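Local coordinates for protein DNA-entry nuclease inhibitor (Bacillus subtilis subsp. subtilis, PDB 4MQD) that inhibits the DNA-degrading activity of the DNA-entry nuclease and so plays a role in the competence of cells to be transformed, at residues Tyr75-Gly89 against Asp103-Pro117. Numbering follows the deposited sequence.
Sequences YEKKVTVPFHVTENG and DLPKGDYQLTCWTVP
Tyr75 and Trp114 meet in a T-shaped stack, the edge of the indole with CD1 leading set over one face of the phenol ring; the five-membered ring of Trp114 lies 4.8 Å from the Tyr75 ring, centroid to centroid, with planes at 69°. Tyr75 also meets Tyr17 of the second subunit. Next to it, Glu76 N donates a nearly straight bond to Thr115 O. From there strands 77-85 and 107-116 run antiparallel. Lysine suits the exposed position 78: fully extended, Lys78 packs its methylenes alongside the indole, CD 3.6 Å from Trp114 NE1. Val79 pairs with Cys113 through two backbone bonds, as do Val81 with Leu111 and Phe83 with Tyr109. Between the first two of these pairs, in a non-hydrogen-bonded pair, Thr80 OG1 and Thr112 OG1 bond at 2.9 Å; both hydroxyls lie beside their own backbone N (chi1 -60°), and beta-branched threonine suits an extended strand. Pro82, whose N faces away from strand 107-116, costs this pairing no bond. His84 ND1 donates to the syn side of Asp108 OD1 at 2.6 Å, the acceptor near the ring plane but the ring 48° from the carboxylate plane; a carboxylate here would probably favour a protonated imidazole. Val85 turns inward, CG2 3.4 Å from Tyr109 CE1 and 3.6 Å from Leu104 CD2, while Tyr109 OH bonds Pro105 O and tethers the loop leading into strand 107-116. Strand 77-85 is outermost in a mixed five-stranded sheet; strand 107-116 bonds on to strand 127-134. Phe83 and Cys113 pack on strands 19-24 and 49-53 of the second sheet, Val81 and Leu111 on strand 49-53.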
# COMPACT_ATOMS: atom_id res chain seq x y z
N TYR A 75 2.92 4.76 -2.52
CA TYR A 75 3.35 6.02 -1.90
C TYR A 75 4.77 6.40 -2.31
O TYR A 75 5.54 5.55 -2.75
CB TYR A 75 3.26 5.93 -0.37
CG TYR A 75 4.12 4.84 0.25
CD1 TYR A 75 3.65 3.54 0.39
CD2 TYR A 75 5.41 5.12 0.71
CE1 TYR A 75 4.42 2.55 0.96
CE2 TYR A 75 6.19 4.14 1.29
CZ TYR A 75 5.70 2.85 1.41
OH TYR A 75 6.47 1.87 1.98
N GLU A 76 5.10 7.68 -2.15
CA GLU A 76 6.43 8.19 -2.45
C GLU A 76 7.20 8.64 -1.20
O GLU A 76 8.38 8.97 -1.29
CB GLU A 76 6.34 9.33 -3.46
CG GLU A 76 5.92 8.88 -4.85
CD GLU A 76 6.24 9.89 -5.93
OE1 GLU A 76 6.34 11.10 -5.63
OE2 GLU A 76 6.40 9.47 -7.09
N LYS A 77 6.53 8.64 -0.05
CA LYS A 77 7.15 9.01 1.21
C LYS A 77 6.37 8.41 2.37
O LYS A 77 5.14 8.44 2.38
CB LYS A 77 7.19 10.54 1.35
CG LYS A 77 7.95 11.06 2.57
CD LYS A 77 9.43 10.70 2.51
CE LYS A 77 10.27 11.65 3.35
NZ LYS A 77 11.73 11.36 3.20
N LYS A 78 7.10 7.85 3.34
CA LYS A 78 6.51 7.34 4.57
C LYS A 78 7.26 7.95 5.75
O LYS A 78 8.48 7.84 5.83
CB LYS A 78 6.60 5.81 4.63
CG LYS A 78 5.99 5.20 5.88
CD LYS A 78 6.10 3.69 5.87
CE LYS A 78 5.52 3.09 7.15
NZ LYS A 78 5.58 1.60 7.14
N VAL A 79 6.52 8.60 6.64
CA VAL A 79 7.10 9.22 7.82
C VAL A 79 6.33 8.74 9.04
O VAL A 79 5.11 8.87 9.09
CB VAL A 79 7.02 10.75 7.74
CG1 VAL A 79 7.88 11.38 8.83
CG2 VAL A 79 7.46 11.24 6.37
N THR A 80 7.04 8.19 10.02
CA THR A 80 6.43 7.73 11.27
C THR A 80 7.03 8.50 12.45
O THR A 80 8.24 8.49 12.65
CB THR A 80 6.63 6.22 11.48
OG1 THR A 80 6.03 5.51 10.39
CG2 THR A 80 6.00 5.75 12.79
N VAL A 81 6.16 9.15 13.23
CA VAL A 81 6.59 10.05 14.30
C VAL A 81 5.78 9.79 15.58
O VAL A 81 4.56 9.59 15.51
CB VAL A 81 6.40 11.53 13.88
CG1 VAL A 81 6.86 12.47 14.98
CG2 VAL A 81 7.14 11.81 12.58
N PRO A 82 6.45 9.79 16.74
CA PRO A 82 5.71 9.76 18.01
C PRO A 82 4.85 11.00 18.19
O PRO A 82 5.27 12.10 17.86
CB PRO A 82 6.83 9.73 19.06
CG PRO A 82 7.99 9.12 18.37
CD PRO A 82 7.90 9.59 16.94
N PHE A 83 3.64 10.82 18.73
CA PHE A 83 2.70 11.92 18.89
C PHE A 83 1.80 11.71 20.10
O PHE A 83 1.12 10.69 20.20
CB PHE A 83 1.86 12.07 17.62
CG PHE A 83 0.94 13.26 17.65
CD1 PHE A 83 1.45 14.55 17.73
CD2 PHE A 83 -0.44 13.09 17.58
CE1 PHE A 83 0.60 15.64 17.74
CE2 PHE A 83 -1.29 14.18 17.60
CZ PHE A 83 -0.77 15.46 17.68
N HIS A 84 1.81 12.68 21.00
CA HIS A 84 1.01 12.63 22.21
C HIS A 84 -0.19 13.56 22.07
O HIS A 84 -0.04 14.72 21.69
CB HIS A 84 1.84 13.03 23.43
CG HIS A 84 1.06 13.06 24.71
ND1 HIS A 84 0.74 11.92 25.41
CD2 HIS A 84 0.55 14.09 25.41
CE1 HIS A 84 0.05 12.25 26.49
NE2 HIS A 84 -0.08 13.56 26.52
N VAL A 85 -1.37 13.03 22.39
CA VAL A 85 -2.60 13.81 22.37
C VAL A 85 -2.91 14.24 23.80
O VAL A 85 -3.20 13.41 24.65
CB VAL A 85 -3.77 13.00 21.78
CG1 VAL A 85 -5.06 13.80 21.80
CG2 VAL A 85 -3.44 12.54 20.36
N THR A 86 -2.84 15.55 24.05
CA THR A 86 -3.02 16.09 25.40
C THR A 86 -4.48 16.05 25.84
O THR A 86 -4.77 15.68 26.98
CB THR A 86 -2.51 17.54 25.49
OG1 THR A 86 -3.19 18.36 24.52
CG2 THR A 86 -1.01 17.60 25.25
N GLU A 87 -5.38 16.44 24.94
CA GLU A 87 -6.82 16.45 25.23
C GLU A 87 -7.58 15.77 24.09
O GLU A 87 -7.12 15.78 22.94
CB GLU A 87 -7.31 17.88 25.42
CG GLU A 87 -8.52 18.03 26.34
CD GLU A 87 -8.16 18.01 27.81
OE1 GLU A 87 -7.26 17.23 28.21
OE2 GLU A 87 -8.78 18.77 28.58
N ASN A 88 -8.73 15.18 24.40
CA ASN A 88 -9.50 14.40 23.43
C ASN A 88 -9.86 15.22 22.18
O ASN A 88 -10.84 15.96 22.19
CB ASN A 88 -10.76 13.83 24.09
CG ASN A 88 -11.40 12.72 23.27
OD1 ASN A 88 -11.15 12.57 22.08
ND2 ASN A 88 -12.24 11.92 23.93
N GLY A 89 -9.06 15.07 21.13
CA GLY A 89 -9.29 15.76 19.86
C GLY A 89 -8.03 16.40 19.29
O GLY A 89 -7.15 16.84 20.03
N ASP A 103 -11.77 13.43 16.16
CA ASP A 103 -11.99 13.01 17.54
C ASP A 103 -11.04 11.87 17.90
O ASP A 103 -11.40 10.69 17.82
CB ASP A 103 -13.45 12.59 17.73
CG ASP A 103 -13.79 12.29 19.18
OD1 ASP A 103 -13.28 13.00 20.08
OD2 ASP A 103 -14.57 11.35 19.43
N LEU A 104 -9.82 12.23 18.28
CA LEU A 104 -8.80 11.27 18.69
C LEU A 104 -8.64 11.32 20.21
O LEU A 104 -8.46 12.41 20.77
CB LEU A 104 -7.47 11.60 18.01
CG LEU A 104 -6.36 10.55 18.05
CD1 LEU A 104 -6.77 9.28 17.31
CD2 LEU A 104 -5.08 11.11 17.46
N PRO A 105 -8.73 10.17 20.89
CA PRO A 105 -8.60 10.16 22.36
C PRO A 105 -7.23 10.59 22.87
O PRO A 105 -6.26 10.64 22.11
CB PRO A 105 -8.86 8.70 22.74
CG PRO A 105 -9.53 8.08 21.57
CD PRO A 105 -9.05 8.83 20.36
N LYS A 106 -7.16 10.90 24.16
CA LYS A 106 -5.90 11.23 24.82
C LYS A 106 -4.98 10.02 24.82
O LYS A 106 -5.46 8.88 24.91
CB LYS A 106 -6.13 11.68 26.27
CG LYS A 106 -7.00 12.91 26.44
CD LYS A 106 -6.90 13.49 27.85
CE LYS A 106 -7.47 12.57 28.92
NZ LYS A 106 -8.93 12.32 28.76
N GLY A 107 -3.68 10.26 24.73
CA GLY A 107 -2.69 9.18 24.80
C GLY A 107 -1.57 9.32 23.79
O GLY A 107 -1.51 10.29 23.03
N ASP A 108 -0.69 8.33 23.79
CA ASP A 108 0.46 8.30 22.89
C ASP A 108 0.15 7.49 21.64
O ASP A 108 -0.61 6.52 21.69
CB ASP A 108 1.67 7.70 23.61
CG ASP A 108 2.07 8.47 24.85
OD1 ASP A 108 2.08 9.72 24.80
OD2 ASP A 108 2.36 7.83 25.88
N TYR A 109 0.73 7.91 20.52
CA TYR A 109 0.51 7.25 19.24
C TYR A 109 1.80 7.20 18.43
O TYR A 109 2.72 7.99 18.66
CB TYR A 109 -0.55 7.99 18.42
CG TYR A 109 -1.91 8.07 19.06
CD1 TYR A 109 -2.22 9.07 19.98
CD2 TYR A 109 -2.91 7.16 18.73
CE1 TYR A 109 -3.47 9.15 20.57
CE2 TYR A 109 -4.17 7.24 19.31
CZ TYR A 109 -4.44 8.24 20.23
OH TYR A 109 -5.69 8.32 20.80
N GLN A 110 1.85 6.27 17.48
CA GLN A 110 2.83 6.32 16.40
C GLN A 110 2.10 6.83 15.16
O GLN A 110 1.37 6.08 14.51
CB GLN A 110 3.44 4.94 16.14
CG GLN A 110 4.49 4.52 17.16
CD GLN A 110 5.73 5.40 17.15
OE1 GLN A 110 6.01 6.10 16.18
NE2 GLN A 110 6.48 5.36 18.25
N LEU A 111 2.30 8.11 14.87
CA LEU A 111 1.62 8.77 13.77
C LEU A 111 2.41 8.59 12.48
O LEU A 111 3.55 9.05 12.38
CB LEU A 111 1.45 10.26 14.07
CG LEU A 111 0.48 11.04 13.18
CD1 LEU A 111 -0.96 10.60 13.43
CD2 LEU A 111 0.63 12.53 13.40
N THR A 112 1.81 7.90 11.51
CA THR A 112 2.45 7.67 10.22
C THR A 112 1.74 8.45 9.12
O THR A 112 0.51 8.49 9.08
CB THR A 112 2.45 6.17 9.86
OG1 THR A 112 3.16 5.44 10.86
CG2 THR A 112 3.10 5.93 8.50
N CYS A 113 2.52 9.08 8.24
CA CYS A 113 1.98 9.83 7.11
C CYS A 113 2.54 9.29 5.80
O CYS A 113 3.76 9.33 5.57
CB CYS A 113 2.31 11.32 7.24
SG CYS A 113 1.68 12.34 5.89
N TRP A 114 1.66 8.78 4.94
CA TRP A 114 2.05 8.34 3.60
C TRP A 114 1.70 9.42 2.59
O TRP A 114 0.57 9.91 2.57
CB TRP A 114 1.31 7.05 3.21
CG TRP A 114 1.73 5.82 3.95
CD1 TRP A 114 2.70 4.93 3.58
CD2 TRP A 114 1.15 5.31 5.15
NE1 TRP A 114 2.77 3.91 4.49
CE2 TRP A 114 1.83 4.12 5.47
CE3 TRP A 114 0.13 5.75 6.00
CZ2 TRP A 114 1.53 3.36 6.60
CZ3 TRP A 114 -0.17 5.00 7.12
CH2 TRP A 114 0.52 3.81 7.41
N THR A 115 2.66 9.77 1.74
CA THR A 115 2.43 10.69 0.64
C THR A 115 2.05 9.90 -0.61
O THR A 115 2.86 9.14 -1.14
CB THR A 115 3.67 11.55 0.34
OG1 THR A 115 4.00 12.33 1.50
CG2 THR A 115 3.42 12.49 -0.84
N VAL A 116 0.81 10.09 -1.07
CA VAL A 116 0.29 9.42 -2.27
C VAL A 116 -0.05 10.46 -3.33
O VAL A 116 -1.14 11.05 -3.28
CB VAL A 116 -0.96 8.58 -1.93
CG1 VAL A 116 -1.40 7.76 -3.14
CG2 VAL A 116 -0.70 7.68 -0.73
N PRO A 117 0.86 10.71 -4.28
CA PRO A 117 0.60 11.71 -5.32
C PRO A 117 -0.63 11.38 -6.17
O PRO A 117 -1.01 10.21 -6.28
CB PRO A 117 1.87 11.70 -6.18
CG PRO A 117 2.90 11.01 -5.36
CD PRO A 117 2.18 10.07 -4.45